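Local coordinates for dephospho-CoA kinase (Legionella pneumophila subsp. pneumophila, PDB 4TTR), which probably catalyses the last step of coenzyme A biosynthesis, the ATP-dependent phosphorylation of the 3'-hydroxyl group of dephospho-CoA, at residues Y17-G23 / L138-V144; G40-A46 / S119-E125; I49-L53 / V105-I110; D184-I188 / L203-Y207. All blocks are in the same frame, centred on the assembly; numbering follows the deposited sequence. Where two conformers were deposited one is given.

In the fold
Interactions 1 and 2 pair strands of one parallel sheet and share its middle: strand 18-23 lies between 140-145 and 122-125, with Val19 and Leu21 bonded to the backbone of 122-125. Interaction 1 is the more buried, mostly backbone ladder and apolar methyls; interaction 2, at the edge strand 42-45, adds more polar side chains. Interactions 3 and 4 involve helices and are partly buried. Interaction 3 packs helices 46-52 and 92-115 mainly by aliphatic contact, touching interaction 2 through Ile44. Interaction 4, about 26 Å from it between centres, ties the other edge strand to helix 192-213 by a salt bridge beside leucines, and meets interaction 2 where Tyr121 bonds His204.

Interaction 1: Y17-G23 / L138-V144; sequences YSVGLTG and LQKVLLV
Leu138 fills the hollow at Gly20, where the sheet carries no side chain: its CD1 methyl settles 3.9 Å from Gly20 CA. With CG beside the backbone N (chi1 -61°) and the rest of the chain extended, the branch reaches back over the neighbouring strand. At the same end the Tyr17 ring forms a flat wall against Gln139. The bent chain of Gln139 lays its CG over one ring face in a CH-pi contact, 3.6 Å from the Tyr17 centroid, and the amide then leads away. Lys140 skirts the phenol end, with CG 3.4 Å from Tyr17 OH.

Further along, Leu21 and Leu142 lie side by side and point the same way. Leu21 CD1 nestles in the notch between Leu142 CD2 at 3.9 Å and Val144 CG2 at 3.7 Å; Val32 and Phe36 of helix 29-38 pack on this face. On the face of Thr22, Leu143 CD1 leans against the bare backbone of Gly23, 3.7 Å from its CA.

Between the two strands runs a parallel ladder: Lys140 O receives Gly20 N, Gly20 O receives Leu142 N at 2.7 Å, Leu142 O receives Thr22 N, and Thr22 O receives Val144 N. Ser18 O takes Gln139 N and, weakly, Lys140 N. The chemistry implies that backbone bonds set the register while methyls, and at one end a CH-pi contact, fill the relief along the strand that ends at Gly23, where the P-loop begins.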
loop_
_atom_site.group_PDB
_atom_site.type_symbol
_atom_site.label_atom_id
_atom_site.label_comp_id
_atom_site.label_asym_id
_atom_site.label_seq_id
_atom_site.Cartn_x
_atom_site.Cartn_y
_atom_site.Cartn_z
ATOM N N TYR A 17 15.188 -8.508 -7.117
ATOM C CA TYR A 17 15.187 -8.252 -5.682
ATOM C C TYR A 17 14.093 -7.234 -5.364
ATOM O O TYR A 17 14.209 -6.058 -5.710
ATOM C CB TYR A 17 16.557 -7.748 -5.215
ATOM C CG TYR A 17 16.740 -7.815 -3.715
ATOM C CD1 TYR A 17 16.147 -6.874 -2.882
ATOM C CD2 TYR A 17 17.500 -8.823 -3.130
ATOM C CE1 TYR A 17 16.305 -6.933 -1.509
ATOM C CE2 TYR A 17 17.662 -8.889 -1.757
ATOM C CZ TYR A 17 17.062 -7.939 -0.952
ATOM O OH TYR A 17 17.215 -7.990 0.415
ATOM N N SER A 18 13.035 -7.701 -4.706
ATOM C CA SER A 18 11.854 -6.878 -4.460
ATOM C C SER A 18 11.609 -6.630 -2.976
ATOM O O SER A 18 11.669 -7.548 -2.156
ATOM C CB SER A 18 10.619 -7.533 -5.080
ATOM O OG SER A 18 10.381 -8.809 -4.514
ATOM N N VAL A 19 11.328 -5.375 -2.649
ATOM C CA VAL A 19 11.004 -4.965 -1.295
ATOM C C VAL A 19 9.546 -4.531 -1.252
ATOM O O VAL A 19 9.142 -3.619 -1.970
ATOM C CB VAL A 19 11.910 -3.810 -0.825
ATOM C CG1 VAL A 19 11.492 -3.316 0.552
ATOM C CG2 VAL A 19 13.365 -4.248 -0.831
ATOM N N GLY A 20 8.762 -5.186 -0.404
ATOM C CA GLY A 20 7.377 -4.806 -0.213
ATOM C C GLY A 20 7.271 -3.598 0.693
ATOM O O GLY A 20 7.807 -3.604 1.798
ATOM N N LEU A 21 6.590 -2.559 0.217
ATOM C CA LEU A 21 6.349 -1.359 1.012
ATOM C C LEU A 21 4.926 -1.353 1.568
ATOM O O LEU A 21 3.951 -1.343 0.814
ATOM C CB LEU A 21 6.592 -0.102 0.174
ATOM C CG LEU A 21 6.205 1.229 0.830
ATOM C CD1 LEU A 21 7.012 1.470 2.090
ATOM C CD2 LEU A 21 6.380 2.381 -0.140
ATOM N N THR A 22 4.824 -1.371 2.891
ATOM C CA THR A 22 3.541 -1.306 3.576
ATOM C C THR A 22 3.562 -0.170 4.583
ATOM O O THR A 22 4.623 0.329 4.948
ATOM C CB THR A 22 3.209 -2.622 4.310
ATOM O OG1 THR A 22 4.185 -2.873 5.331
ATOM C CG2 THR A 22 3.188 -3.779 3.347
ATOM N N GLY A 23 2.387 0.237 5.038
ATOM C CA GLY A 23 2.306 1.269 6.047
ATOM C C GLY A 23 0.951 1.292 6.710
ATOM O O GLY A 23 -0.056 0.973 6.076
ATOM N N LEU A 138 8.748 -11.674 -2.323
ATOM C CA LEU A 138 9.401 -10.529 -1.700
ATOM C C LEU A 138 10.624 -10.954 -0.894
ATOM O O LEU A 138 10.552 -11.891 -0.103
ATOM C CB LEU A 138 8.415 -9.790 -0.793
ATOM C CG LEU A 138 7.170 -9.210 -1.464
ATOM C CD1 LEU A 138 6.293 -8.535 -0.424
ATOM C CD2 LEU A 138 7.543 -8.235 -2.570
ATOM N N GLN A 139 11.746 -10.265 -1.085
ATOM C CA GLN A 139 12.933 -10.515 -0.273
ATOM C C GLN A 139 12.794 -9.855 1.090
ATOM O O GLN A 139 13.238 -10.389 2.105
ATOM C CB GLN A 139 14.199 -9.984 -0.954
ATOM C CG GLN A 139 14.711 -10.776 -2.142
ATOM C CD GLN A 139 14.657 -12.266 -1.924
ATOM O OE1 GLN A 139 15.292 -12.809 -1.010
ATOM N NE2 GLN A 139 13.913 -12.946 -2.793
ATOM N N LYS A 140 12.191 -8.672 1.088
ATOM C CA LYS A 140 12.056 -7.870 2.291
ATOM C C LYS A 140 10.674 -7.250 2.362
ATOM O O LYS A 140 10.030 -7.041 1.334
ATOM C CB LYS A 140 13.108 -6.763 2.321
ATOM C CG LYS A 140 14.534 -7.246 2.297
ATOM C CD LYS A 140 14.911 -7.890 3.610
ATOM C CE LYS A 140 16.405 -7.867 3.797
ATOM N NZ LYS A 140 16.822 -8.568 5.029
ATOM N N VAL A 141 10.233 -6.959 3.581
ATOM C CA VAL A 141 9.046 -6.149 3.801
ATOM C C VAL A 141 9.431 -4.935 4.641
ATOM O O VAL A 141 10.109 -5.058 5.664
ATOM C CB VAL A 141 7.923 -6.949 4.494
ATOM C CG1 VAL A 141 6.731 -6.050 4.815
ATOM C CG2 VAL A 141 7.482 -8.112 3.612
ATOM N N LEU A 142 9.011 -3.766 4.173
ATOM C CA LEU A 142 9.200 -2.510 4.883
ATOM C C LEU A 142 7.839 -2.002 5.343
ATOM O O LEU A 142 6.924 -1.836 4.538
ATOM C CB LEU A 142 9.892 -1.477 3.988
ATOM C CG LEU A 142 9.971 -0.031 4.487
ATOM C CD1 LEU A 142 10.748 0.060 5.793
ATOM C CD2 LEU A 142 10.612 0.840 3.425
ATOM N N LEU A 143 7.715 -1.781 6.643
ATOM C CA LEU A 143 6.487 -1.264 7.229
ATOM C C LEU A 143 6.717 0.142 7.769
ATOM O O LEU A 143 7.549 0.346 8.650
ATOM C CB LEU A 143 5.997 -2.197 8.335
ATOM C CG LEU A 143 4.901 -1.675 9.265
ATOM C CD1 LEU A 143 3.677 -1.223 8.482
ATOM C CD2 LEU A 143 4.538 -2.758 10.266
ATOM N N VAL A 144 5.988 1.107 7.223
ATOM C CA VAL A 144 6.078 2.491 7.677
ATOM C C VAL A 144 4.976 2.771 8.683
ATOM O O VAL A 144 3.807 2.512 8.411
ATOM C CB VAL A 144 5.964 3.480 6.507
ATOM C CG1 VAL A 144 6.171 4.913 6.993
ATOM C CG2 VAL A 144 6.970 3.132 5.423
#

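Interaction 2: G40-A46 / S119-E125; sequences GINVIYA and SPYCLIE
Over one face of the Tyr121 ring sits the CD1 methyl of Ile41, 3.8 Å from the centroid in a CH-pi contact. The ring of Tyr207 meets Tyr121 edge-to-face, and His204 holds the Tyr121 hydroxyl by a hydrogen bond. At the far end, the Tyr45 ring has Val43 CG1 over one face, and Glu125 OE2 approaches its edge in plane, 3.2 Å from Tyr45 CD1. The carboxylate stands almost perpendicular to that ring, 89° between planes. Glu125 reaches there with CG anti to the backbone N (chi1 -171°) and an extended chain. OE2 is buried here without a hydrogen-bonding partner in the model, although Lys29 of the predicted ATP site touches the same side chain.

Ser119 OG links both segments: it accepts Asn42 N at 3.1 Å and donates to Tyr121 O from above the carbonyl plane. The amide of Asn42 turns instead to Thr118, whose N is bound by OD1. On the other face of the sheet from Val43, Ile44 CD1 lies 3.5 Å from Cys122 SG, and helix 92-115 covers both residues. Backbone bonds from Leu123 N to Asn42 O, Ile44 N to Leu123 O (2.7 Å) and Glu125 N to Ile44 O align the strands. Ala46 N, at the start of the next helix, continues the series to Glu125 O. This is an edge pair in the parallel sheet of a P-loop kinase, strand order 2-3-1-4-5, with its C-terminal end beside the predicted ATP site.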
loop_
_atom_site.group_PDB
_atom_site.type_symbol
_atom_site.label_atom_id
_atom_site.label_comp_id
_atom_site.label_asym_id
_atom_site.label_seq_id
_atom_site.Cartn_x
_atom_site.Cartn_y
_atom_site.Cartn_z
ATOM N N GLY A 40 16.197 6.764 -7.675
ATOM C CA GLY A 40 16.337 6.010 -8.904
ATOM C C GLY A 40 15.801 4.597 -8.815
ATOM O O GLY A 40 16.094 3.767 -9.676
ATOM N N ILE A 41 15.020 4.314 -7.778
ATOM C CA ILE A 41 14.439 2.988 -7.609
ATOM C C ILE A 41 13.080 2.902 -8.296
ATOM O O ILE A 41 12.246 3.796 -8.158
ATOM C CB ILE A 41 14.281 2.619 -6.119
ATOM C CG1 ILE A 41 15.639 2.660 -5.413
ATOM C CG2 ILE A 41 13.644 1.239 -5.965
ATOM C CD1 ILE A 41 16.710 1.754 -6.033
ATOM N N ASN A 42 12.875 1.816 -9.034
ATOM C CA ASN A 42 11.586 1.531 -9.652
ATOM C C ASN A 42 10.557 1.175 -8.585
ATOM O O ASN A 42 10.744 0.220 -7.832
ATOM C CB ASN A 42 11.709 0.382 -10.658
ATOM C CG ASN A 42 12.414 0.786 -11.955
ATOM O OD1 ASN A 42 12.253 0.123 -12.977
ATOM N ND2 ASN A 42 13.195 1.864 -11.918
ATOM N N VAL A 43 9.477 1.944 -8.522
ATOM C CA VAL A 43 8.405 1.682 -7.570
ATOM C C VAL A 43 7.155 1.215 -8.308
ATOM O O VAL A 43 6.639 1.918 -9.172
ATOM C CB VAL A 43 8.072 2.927 -6.731
ATOM C CG1 VAL A 43 6.994 2.605 -5.703
ATOM C CG2 VAL A 43 9.323 3.448 -6.043
ATOM N N ILE A 44 6.688 0.020 -7.965
ATOM C CA ILE A 44 5.444 -0.506 -8.508
ATOM C C ILE A 44 4.321 -0.256 -7.504
ATOM O O ILE A 44 4.380 -0.724 -6.365
ATOM C CB ILE A 44 5.555 -2.012 -8.825
ATOM C CG1 ILE A 44 6.681 -2.256 -9.836
ATOM C CG2 ILE A 44 4.234 -2.538 -9.377
ATOM C CD1 ILE A 44 7.024 -3.716 -10.052
ATOM N N TYR A 45 3.310 0.496 -7.932
ATOM C CA TYR A 45 2.182 0.847 -7.073
ATOM C C TYR A 45 0.983 -0.058 -7.327
ATOM O O TYR A 45 0.253 0.131 -8.298
ATOM C CB TYR A 45 1.774 2.303 -7.297
ATOM C CG TYR A 45 2.863 3.299 -6.982
ATOM C CD1 TYR A 45 3.046 3.773 -5.688
ATOM C CD2 TYR A 45 3.707 3.771 -7.978
ATOM C CE1 TYR A 45 4.044 4.687 -5.396
ATOM C CE2 TYR A 45 4.705 4.684 -7.697
ATOM C CZ TYR A 45 4.870 5.139 -6.406
ATOM O OH TYR A 45 5.867 6.047 -6.129
ATOM N N ALA A 46 0.780 -1.035 -6.449
ATOM C CA ALA A 46 -0.321 -1.980 -6.605
ATOM C C ALA A 46 -1.669 -1.271 -6.549
ATOM O O ALA A 46 -2.636 -1.721 -7.156
ATOM C CB ALA A 46 -0.254 -3.056 -5.540
ATOM N N SER A 119 16.246 -0.784 -12.183
ATOM C CA SER A 119 16.958 -0.448 -10.954
ATOM C C SER A 119 17.538 -1.704 -10.294
ATOM O O SER A 119 17.123 -2.817 -10.616
ATOM C CB SER A 119 16.025 0.291 -9.988
ATOM O OG SER A 119 14.859 -0.462 -9.709
ATOM N N PRO A 120 18.511 -1.529 -9.378
ATOM C CA PRO A 120 19.190 -2.660 -8.728
ATOM C C PRO A 120 18.255 -3.504 -7.869
ATOM O O PRO A 120 18.478 -4.703 -7.698
ATOM C CB PRO A 120 20.260 -1.982 -7.860
ATOM C CG PRO A 120 20.409 -0.613 -8.412
ATOM C CD PRO A 120 19.073 -0.237 -8.944
ATOM N N TYR A 121 17.236 -2.867 -7.304
ATOM C CA TYR A 121 16.163 -3.583 -6.631
ATOM C C TYR A 121 14.874 -2.820 -6.891
ATOM O O TYR A 121 14.912 -1.677 -7.351
ATOM C CB TYR A 121 16.434 -3.727 -5.130
ATOM C CG TYR A 121 16.405 -2.422 -4.370
ATOM C CD1 TYR A 121 17.559 -1.663 -4.212
ATOM C CD2 TYR A 121 15.226 -1.947 -3.815
ATOM C CE1 TYR A 121 17.538 -0.471 -3.528
ATOM C CE2 TYR A 121 15.196 -0.754 -3.129
ATOM C CZ TYR A 121 16.353 -0.019 -2.989
ATOM O OH TYR A 121 16.336 1.170 -2.305
ATOM N N CYS A 122 13.744 -3.458 -6.604
ATOM C CA CYS A 122 12.431 -2.890 -6.904
ATOM C C CYS A 122 11.604 -2.742 -5.634
ATOM O O CYS A 122 11.686 -3.564 -4.727
ATOM C CB CYS A 122 11.690 -3.772 -7.916
ATOM S SG CYS A 122 10.101 -3.117 -8.497
ATOM N N LEU A 123 10.815 -1.678 -5.583
ATOM C CA LEU A 123 9.906 -1.435 -4.475
ATOM C C LEU A 123 8.468 -1.653 -4.936
ATOM O O LEU A 123 8.039 -1.074 -5.928
ATOM C CB LEU A 123 10.090 -0.016 -3.945
ATOM C CG LEU A 123 9.524 0.275 -2.560
ATOM C CD1 LEU A 123 10.377 -0.376 -1.482
ATOM C CD2 LEU A 123 9.448 1.772 -2.352
ATOM N N ILE A 124 7.742 -2.507 -4.222
ATOM C CA ILE A 124 6.345 -2.791 -4.529
ATOM C C ILE A 124 5.454 -2.316 -3.382
ATOM O O ILE A 124 5.456 -2.902 -2.300
ATOM C CB ILE A 124 6.106 -4.299 -4.767
ATOM C CG1 ILE A 124 7.123 -4.858 -5.769
ATOM C CG2 ILE A 124 4.685 -4.533 -5.260
ATOM C CD1 ILE A 124 7.046 -6.362 -5.962
ATOM N N GLU A 125 4.708 -1.243 -3.618
ATOM C CA GLU A 125 3.767 -0.737 -2.627
ATOM C C GLU A 125 2.528 -1.623 -2.585
ATOM O O GLU A 125 1.831 -1.770 -3.588
ATOM C CB GLU A 125 3.374 0.707 -2.935
ATOM C CG GLU A 125 2.561 1.366 -1.831
ATOM C CD GLU A 125 2.092 2.761 -2.198
ATOM O OE1 GLU A 125 0.867 3.005 -2.159
ATOM O OE2 GLU A 125 2.946 3.615 -2.514
#

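Interaction 3: I49-L53 / V105-I110; sequences IAKEL and VIRKKI
Ile49 overlaps the base of Lys109: its CG2 methyl rests 3.7 Å from Lys109 CB, close to CG of the same lysine. The two branches of the isoleucine divide the work. CG1 stands beside the backbone N (chi1 -64°) and carries CD1 across at about a right angle to Ile110, 4.2 Å from its CG1. CG2, on the other branch, also faces the helix backbone at Ile106 CA. Ile106 in turn sends an extended chain back across the groove, where its CD1 meets Ala50 CB at 4.0 Å.

One turn further on, Leu53 forks over the opposite helix. Its CD1 lies 3.8 Å from Val105 CB, the two side chains sliding past each other in opposite directions, while CD2 lies 3.8 Å from Lys109 CE. Lys109 thus lends its methylenes to the apolar surface, bent at two torsions along its length. Its charge remains apart from that of Glu52, with 4.9 Å between Lys109 NZ and Glu52 OE1, so any attraction is probably long-range and weak. The segments meet by van der Waals packing, some methyls also touching backbone atoms.

Leu53 is where helix 46-52 gives out, and hydroxyls take up carbonyls there: Ser55 bonds Glu52 O and Thr58 bonds Leu53 O. A phosphate ion, probably from the crystallisation liquor, lies near Ala50. Residues three or four apart line each touching face, Ile49 and Leu53 against Val105, Ile106, Lys109 and Ile110. In this alpha/beta fold they join the helix leaving strand 42-45 to the one leading to strand 122-125, and Ile49 and Ile110 both cover Ile44 on one face of the sheet.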
loop_
_atom_site.group_PDB
_atom_site.type_symbol
_atom_site.label_atom_id
_atom_site.label_comp_id
_atom_site.label_asym_id
_atom_site.label_seq_id
_atom_site.Cartn_x
_atom_site.Cartn_y
_atom_site.Cartn_z
ATOM N N ILE A 49 -2.346 0.305 -9.952
ATOM C CA ILE A 49 -2.691 -0.755 -10.886
ATOM C C ILE A 49 -4.136 -1.193 -10.657
ATOM O O ILE A 49 -4.875 -1.443 -11.608
ATOM C CB ILE A 49 -1.732 -1.958 -10.740
ATOM C CG1 ILE A 49 -0.312 -1.540 -11.127
ATOM C CG2 ILE A 49 -2.177 -3.127 -11.616
ATOM C CD1 ILE A 49 0.756 -2.535 -10.740
ATOM N N ALA A 50 -4.535 -1.272 -9.391
ATOM C CA ALA A 50 -5.896 -1.656 -9.042
ATOM C C ALA A 50 -6.908 -0.664 -9.609
ATOM O O ALA A 50 -7.953 -1.060 -10.114
ATOM C CB ALA A 50 -6.043 -1.760 -7.535
ATOM N N LYS A 51 -6.596 0.625 -9.523
ATOM C CA LYS A 51 -7.474 1.649 -10.075
ATOM C C LYS A 51 -7.556 1.532 -11.588
ATOM O O LYS A 51 -8.637 1.639 -12.165
ATOM C CB LYS A 51 -6.991 3.048 -9.694
ATOM C CG LYS A 51 -7.282 3.443 -8.260
ATOM C CD LYS A 51 -7.086 4.936 -8.070
ATOM C CE LYS A 51 -7.065 5.324 -6.602
ATOM N NZ LYS A 51 -6.767 6.775 -6.424
ATOM N N GLU A 52 -6.407 1.322 -12.223
ATOM C CA GLU A 52 -6.362 1.148 -13.666
ATOM C C GLU A 52 -7.275 0.001 -14.071
ATOM O O GLU A 52 -8.115 0.151 -14.957
ATOM C CB GLU A 52 -4.930 0.881 -14.147
ATOM C CG GLU A 52 -4.828 0.557 -15.637
ATOM C CD GLU A 52 -3.428 0.146 -16.062
ATOM O OE1 GLU A 52 -3.278 -0.361 -17.195
ATOM O OE2 GLU A 52 -2.479 0.325 -15.268
ATOM N N LEU A 53 -7.119 -1.137 -13.403
ATOM C CA LEU A 53 -7.840 -2.351 -13.772
ATOM C C LEU A 53 -9.279 -2.378 -13.262
ATOM O O LEU A 53 -9.967 -3.388 -13.401
ATOM C CB LEU A 53 -7.087 -3.577 -13.256
ATOM C CG LEU A 53 -5.770 -3.834 -13.982
ATOM C CD1 LEU A 53 -4.936 -4.862 -13.243
ATOM C CD2 LEU A 53 -6.041 -4.288 -15.410
ATOM N N VAL A 105 -5.152 -10.344 -11.872
ATOM C CA VAL A 105 -4.850 -9.324 -12.870
ATOM C C VAL A 105 -3.739 -8.394 -12.385
ATOM O O VAL A 105 -2.876 -7.998 -13.166
ATOM C CB VAL A 105 -6.099 -8.482 -13.251
ATOM C CG1 VAL A 105 -7.032 -9.290 -14.145
ATOM C CG2 VAL A 105 -6.838 -7.973 -12.016
ATOM N N ILE A 106 -3.745 -8.059 -11.100
ATOM C CA ILE A 106 -2.713 -7.185 -10.552
ATOM C C ILE A 106 -1.342 -7.844 -10.650
ATOM O O ILE A 106 -0.357 -7.186 -10.983
ATOM C CB ILE A 106 -3.009 -6.811 -9.085
ATOM C CG1 ILE A 106 -4.201 -5.851 -9.030
ATOM C CG2 ILE A 106 -1.788 -6.167 -8.425
ATOM C CD1 ILE A 106 -4.654 -5.480 -7.625
ATOM N N ARG A 107 -1.284 -9.144 -10.368
ATOM C CA ARG A 107 -0.019 -9.868 -10.382
ATOM C C ARG A 107 0.604 -9.879 -11.776
ATOM O O ARG A 107 1.821 -9.773 -11.914
ATOM C CB ARG A 107 -0.209 -11.304 -9.890
ATOM C CG ARG A 107 1.107 -12.019 -9.577
ATOM C CD ARG A 107 0.893 -13.498 -9.289
ATOM N NE ARG A 107 0.252 -14.182 -10.413
ATOM C CZ ARG A 107 0.886 -14.911 -11.331
ATOM N NH1 ARG A 107 2.203 -15.086 -11.285
ATOM N NH2 ARG A 107 0.190 -15.477 -12.306
ATOM N N LYS A 108 -0.228 -10.012 -12.803
ATOM C CA LYS A 108 0.256 -10.018 -14.178
ATOM C C LYS A 108 0.888 -8.680 -14.547
ATOM O O LYS A 108 1.882 -8.635 -15.273
ATOM C CB LYS A 108 -0.880 -10.341 -15.149
ATOM C CG LYS A 108 -0.977 -11.812 -15.512
ATOM C CD LYS A 108 -2.096 -12.053 -16.509
ATOM C CE LYS A 108 -3.421 -12.300 -15.808
ATOM N NZ LYS A 108 -4.580 -11.820 -16.613
ATOM N N LYS A 109 0.304 -7.594 -14.049
ATOM C CA LYS A 109 0.830 -6.258 -14.307
ATOM C C LYS A 109 2.141 -6.038 -13.557
ATOM O O LYS A 109 3.070 -5.432 -14.091
ATOM C CB LYS A 109 -0.190 -5.189 -13.907
ATOM C CG LYS A 109 -0.601 -4.258 -15.037
ATOM C CD LYS A 109 -1.150 -5.035 -16.229
ATOM C CE LYS A 109 -2.458 -4.442 -16.725
ATOM N NZ LYS A 109 -2.988 -5.148 -17.928
ATOM N N ILE A 110 2.211 -6.529 -12.322
ATOM C CA ILE A 110 3.428 -6.419 -11.525
ATOM C C ILE A 110 4.572 -7.125 -12.245
ATOM O O ILE A 110 5.675 -6.591 -12.355
ATOM C CB ILE A 110 3.238 -7.014 -10.105
ATOM C CG1 ILE A 110 2.307 -6.117 -9.286
ATOM C CG2 ILE A 110 4.578 -7.153 -9.383
ATOM C CD1 ILE A 110 1.900 -6.694 -7.943
#

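Interaction 4: D184-I188 / L203-Y207; sequences DDVLI and LHQKY
Asp185 crosses from the strand to the helix atom by atom. Its CB lies 4.0 Å from Leu203 CD2, and CG stays near that same methyl. Beyond CG the carboxylate divides: OD1 meets Lys206 NZ in a salt bridge modelled at 2.5 Å, very short, so the exact length is doubtful. OD2 takes a hydrogen bond from a water at 2.7 Å, and that water accepts one from Lys206 NZ at 2.8 Å. The ammonium thus reaches one oxygen directly and the other through the water, which would tend to limit rotation of the carboxylate if the modelled distances hold. OD2 also approaches Tyr207 OH at 3.7 Å, the carboxylate and ring planes 73° apart.

Lys206 gets there fully extended, its CG turned opposite the backbone N (chi1 -171°), and comes from the opposite direction to Asp185. Beside the charged pair Leu187 CD1 touches Leu203 CD1 at 3.8 Å.

The edge strand 185-188 and helix 192-213 run nearly antiparallel, 167° between their segments. Asp185 and Leu187 also bond the backbone of strand 140-145 next door, while Leu203 and Tyr207 rest on Leu142 of that strand and on Phe36 of helix 29-38.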
loop_
_atom_site.group_PDB
_atom_site.type_symbol
_atom_site.label_atom_id
_atom_site.label_comp_id
_atom_site.label_asym_id
_atom_site.label_seq_id
_atom_site.Cartn_x
_atom_site.Cartn_y
_atom_site.Cartn_z
ATOM N N ASP A 184 10.718 -6.888 8.034
ATOM C CA ASP A 184 12.167 -6.942 8.192
ATOM C C ASP A 184 12.686 -5.603 8.683
ATOM O O ASP A 184 13.645 -5.539 9.448
ATOM C CB ASP A 184 12.833 -7.332 6.874
ATOM C CG ASP A 184 12.366 -8.678 6.374
ATOM O OD1 ASP A 184 12.834 -9.698 6.921
ATOM O OD2 ASP A 184 11.518 -8.718 5.453
ATOM N N ASP A 185 12.030 -4.534 8.250
ATOM C CA ASP A 185 12.360 -3.195 8.711
ATOM C C ASP A 185 11.091 -2.396 8.975
ATOM O O ASP A 185 10.123 -2.475 8.217
ATOM C CB ASP A 185 13.235 -2.475 7.687
ATOM C CG ASP A 185 14.524 -3.220 7.401
ATOM O OD1 ASP A 185 15.453 -3.146 8.236
ATOM O OD2 ASP A 185 14.606 -3.880 6.344
ATOM N N VAL A 186 11.108 -1.647 10.073
ATOM C CA VAL A 186 10.022 -0.757 10.437
ATOM C C VAL A 186 10.545 0.674 10.480
ATOM O O VAL A 186 11.429 0.996 11.269
ATOM C CB VAL A 186 9.415 -1.139 11.798
ATOM C CG1 VAL A 186 8.334 -0.145 12.208
ATOM C CG2 VAL A 186 8.855 -2.555 11.750
ATOM N N LEU A 187 9.995 1.522 9.619
ATOM C CA LEU A 187 10.352 2.933 9.589
ATOM C C LEU A 187 9.358 3.720 10.427
ATOM O O LEU A 187 8.211 3.917 10.023
ATOM C CB LEU A 187 10.370 3.453 8.148
ATOM C CG LEU A 187 11.147 4.741 7.865
ATOM C CD1 LEU A 187 11.234 4.949 6.360
ATOM C CD2 LEU A 187 10.517 5.954 8.526
ATOM N N ILE A 188 9.796 4.145 11.608
ATOM C CA ILE A 188 8.972 4.986 12.462
ATOM C C ILE A 188 9.070 6.421 11.959
ATOM O O ILE A 188 10.109 7.064 12.097
ATOM C CB ILE A 188 9.400 4.911 13.947
ATOM C CG1 ILE A 188 9.580 3.450 14.380
ATOM C CG2 ILE A 188 8.366 5.613 14.826
ATOM C CD1 ILE A 188 10.077 3.276 15.806
ATOM N N LEU A 203 18.017 2.944 4.379
ATOM C CA LEU A 203 17.358 1.721 3.937
ATOM C C LEU A 203 17.779 1.408 2.507
ATOM O O LEU A 203 18.078 0.264 2.171
ATOM C CB LEU A 203 15.835 1.850 4.028
ATOM C CG LEU A 203 15.240 1.898 5.438
ATOM C CD1 LEU A 203 13.775 2.312 5.398
ATOM C CD2 LEU A 203 15.392 0.556 6.132
ATOM N N HIS A 204 17.797 2.444 1.677
ATOM C CA HIS A 204 18.249 2.339 0.297
ATOM C C HIS A 204 19.643 1.714 0.218
ATOM O O HIS A 204 19.865 0.775 -0.543
ATOM C CB HIS A 204 18.231 3.726 -0.356
ATOM C CG HIS A 204 18.908 3.788 -1.689
ATOM N ND1 HIS A 204 18.426 3.134 -2.803
ATOM C CD2 HIS A 204 20.016 4.452 -2.095
ATOM C CE1 HIS A 204 19.218 3.379 -3.832
ATOM N NE2 HIS A 204 20.189 4.178 -3.428
ATOM N N GLN A 205 20.575 2.215 1.023
ATOM C CA GLN A 205 21.931 1.675 1.040
ATOM C C GLN A 205 21.940 0.240 1.566
ATOM O O GLN A 205 22.743 -0.581 1.132
ATOM C CB GLN A 205 22.854 2.554 1.890
ATOM C CG GLN A 205 23.035 3.970 1.356
ATOM C CD GLN A 205 23.648 4.004 -0.036
ATOM O OE1 GLN A 205 24.460 3.151 -0.392
ATOM N NE2 GLN A 205 23.255 4.994 -0.831
ATOM N N LYS A 206 21.043 -0.063 2.499
ATOM C CA LYS A 206 20.915 -1.421 3.014
ATOM C C LYS A 206 20.431 -2.382 1.926
ATOM O O LYS A 206 20.967 -3.475 1.775
ATOM C CB LYS A 206 19.957 -1.446 4.201
ATOM C CG LYS A 206 19.903 -2.766 4.947
ATOM C CD LYS A 206 18.755 -2.766 5.948
ATOM C CE LYS A 206 18.923 -3.852 6.991
ATOM N NZ LYS A 206 17.834 -3.820 8.001
ATOM N N TYR A 207 19.417 -1.969 1.170
ATOM C CA TYR A 207 18.853 -2.812 0.118
ATOM C C TYR A 207 19.834 -3.014 -1.036
ATOM O O TYR A 207 19.928 -4.109 -1.589
ATOM C CB TYR A 207 17.546 -2.210 -0.411
ATOM C CG TYR A 207 16.424 -2.157 0.604
ATOM C CD1 TYR A 207 16.234 -3.183 1.518
ATOM C CD2 TYR A 207 15.552 -1.080 0.644
ATOM C CE1 TYR A 207 15.208 -3.136 2.441
ATOM C CE2 TYR A 207 14.524 -1.023 1.564
ATOM C CZ TYR A 207 14.357 -2.053 2.459
ATOM O OH TYR A 207 13.332 -1.997 3.380
HETATM O O HOH W 1 16.490 -5.798 6.475
#